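Local coordinates for Phosphoglucosamine/phosphogalactosamine mutase (Sulfolobus tokodaii, PDB 2F7L), which interconverts the 6-phosphates and 1-phosphates of glucosamine and galactosamine on the way to UDP-N-acetylglucosamine and UDP-N-acetylgalactosamine, at residues Gly43-Arg47 with Ala180-Gly184. Residues are numbered along the deposited sequence; the frame is centred on the assembly and turned at random.
Sequences GRDVR and ANSVG
Asp45 faces Val183 and Val46 faces Ser182, with CA atoms 5.5 Å and 5.4 Å apart, where two buried loops meet. Residues 43-47 run off the end of strand 39-44 into a turn, while 180-184 follow strand 174-178 and tighten into a 3-10 turn at Val183. The loops meet through van der Waals packing alone, chiefly of two valines, each with CB aimed at the opposing loop, against a hydroxyl, carbonyl oxygens and backbone. From Val46, CG1 reaches Ser182, 3.4 Å from its CB, and lies 3.7 Å from the carbonyl O of Asn181, with CG2 a little farther from that oxygen. Val183 in turn lays CG2 alongside the opposing backbone, 3.9 Å from CA of Asp45 and close to the carbonyl O of Arg44, and also touches Met73 and Pro75. Ser182 holds OG anti to its backbone N (chi1 -177°), beside Val46, and bonds it to the carbonyl O of Gly242. In the phosphohexose mutase fold this joins the loop after strand 39-44 of the first domain to the loop after strand 174-178 of the second. The Asp45 side chain lies about 4 Å from that of Asp243, a probable magnesium ligand, and about 7 Å from that of Ser97, probably the serine of the phosphoserine intermediate, unmodified here. Its carboxylate turns away from Val183: OD1 closes an Asx turn by accepting from N of Arg47 at 2.8 Å, approached from above the carboxylate plane, and OD2 forms a salt bridge with Arg47 NE and a hydrogen bond with Thr95 OG1.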
loop_
_atom_site.group_PDB
_atom_site.type_symbol
_atom_site.label_atom_id
_atom_site.label_comp_id
_atom_site.label_asym_id
_atom_site.label_seq_id
_atom_site.Cartn_x
_atom_site.Cartn_y
_atom_site.Cartn_z
ATOM N N GLY A 43 14.208 0.451 -10.491
ATOM C CA GLY A 43 13.072 -0.049 -11.266
ATOM C C GLY A 43 11.999 1.015 -11.397
ATOM O O GLY A 43 12.157 2.088 -10.821
ATOM N N ARG A 44 10.915 0.744 -12.125
ATOM C CA ARG A 44 9.856 1.760 -12.306
ATOM C C ARG A 44 8.465 1.229 -12.614
ATOM O O ARG A 44 8.300 0.107 -13.084
ATOM C CB ARG A 44 10.231 2.726 -13.432
ATOM C CG ARG A 44 9.990 2.175 -14.826
ATOM C CD ARG A 44 10.568 3.122 -15.851
ATOM N NE ARG A 44 9.668 3.315 -16.980
ATOM C CZ ARG A 44 9.711 2.602 -18.103
ATOM N NH1 ARG A 44 10.628 1.640 -18.252
ATOM N NH2 ARG A 44 8.831 2.850 -19.077
ATOM N N ASP A 45 7.456 2.040 -12.337
ATOM C CA ASP A 45 6.120 1.617 -12.656
ATOM C C ASP A 45 5.831 2.155 -14.064
ATOM O O ASP A 45 6.749 2.482 -14.817
ATOM C CB ASP A 45 5.119 2.123 -11.620
ATOM C CG ASP A 45 4.862 3.611 -11.723
ATOM O OD1 ASP A 45 5.388 4.260 -12.660
ATOM O OD2 ASP A 45 4.122 4.125 -10.859
ATOM N N VAL A 46 4.576 2.284 -14.440
ATOM C CA VAL A 46 4.316 2.708 -15.800
ATOM C C VAL A 46 4.255 4.197 -16.095
ATOM O O VAL A 46 4.234 4.584 -17.253
ATOM C CB VAL A 46 2.998 2.040 -16.313
ATOM C CG1 VAL A 46 1.774 2.787 -15.771
ATOM C CG2 VAL A 46 2.987 1.985 -17.828
ATOM N N ARG A 47 4.271 5.025 -15.065
ATOM C CA ARG A 47 4.104 6.474 -15.225
ATOM C C ARG A 47 4.846 7.315 -16.269
ATOM O O ARG A 47 5.893 6.968 -16.775
ATOM C CB ARG A 47 4.247 7.140 -13.857
ATOM C CG ARG A 47 3.173 6.749 -12.894
ATOM C CD ARG A 47 3.590 7.051 -11.483
ATOM N NE ARG A 47 2.570 6.632 -10.523
ATOM C CZ ARG A 47 1.382 7.225 -10.377
ATOM N NH1 ARG A 47 1.056 8.278 -11.129
ATOM N NH2 ARG A 47 0.516 6.752 -9.482
ATOM N N ALA A 180 -5.068 -1.484 -13.690
ATOM C CA ALA A 180 -5.118 -0.039 -13.910
ATOM C C ALA A 180 -4.150 0.485 -14.959
ATOM O O ALA A 180 -3.528 1.524 -14.786
ATOM C CB ALA A 180 -4.901 0.703 -12.583
ATOM N N ASN A 181 -4.042 -0.233 -16.062
ATOM C CA ASN A 181 -3.161 0.174 -17.152
ATOM C C ASN A 181 -1.698 0.253 -16.746
ATOM O O ASN A 181 -0.876 0.848 -17.450
ATOM C CB ASN A 181 -3.635 1.508 -17.691
ATOM C CG ASN A 181 -4.939 1.384 -18.402
ATOM O OD1 ASN A 181 -5.906 2.101 -18.120
ATOM N ND2 ASN A 181 -4.983 0.464 -19.343
ATOM N N SER A 182 -1.375 -0.375 -15.623
ATOM C CA SER A 182 -0.025 -0.351 -15.147
ATOM C C SER A 182 0.692 -1.673 -14.839
ATOM O O SER A 182 0.182 -2.790 -14.980
ATOM C CB SER A 182 0.042 0.555 -13.931
ATOM O OG SER A 182 1.374 0.661 -13.470
ATOM N N VAL A 183 1.918 -1.489 -14.392
ATOM C CA VAL A 183 2.860 -2.532 -14.051
ATOM C C VAL A 183 2.301 -3.803 -13.376
ATOM O O VAL A 183 2.906 -4.871 -13.439
ATOM C CB VAL A 183 4.004 -1.830 -13.240
ATOM C CG1 VAL A 183 4.080 -2.341 -11.816
ATOM C CG2 VAL A 183 5.315 -1.943 -14.005
ATOM N N GLY A 184 1.141 -3.703 -12.744
ATOM C CA GLY A 184 0.568 -4.876 -12.093
ATOM C C GLY A 184 0.169 -5.941 -13.104
ATOM O O GLY A 184 0.012 -7.108 -12.764
#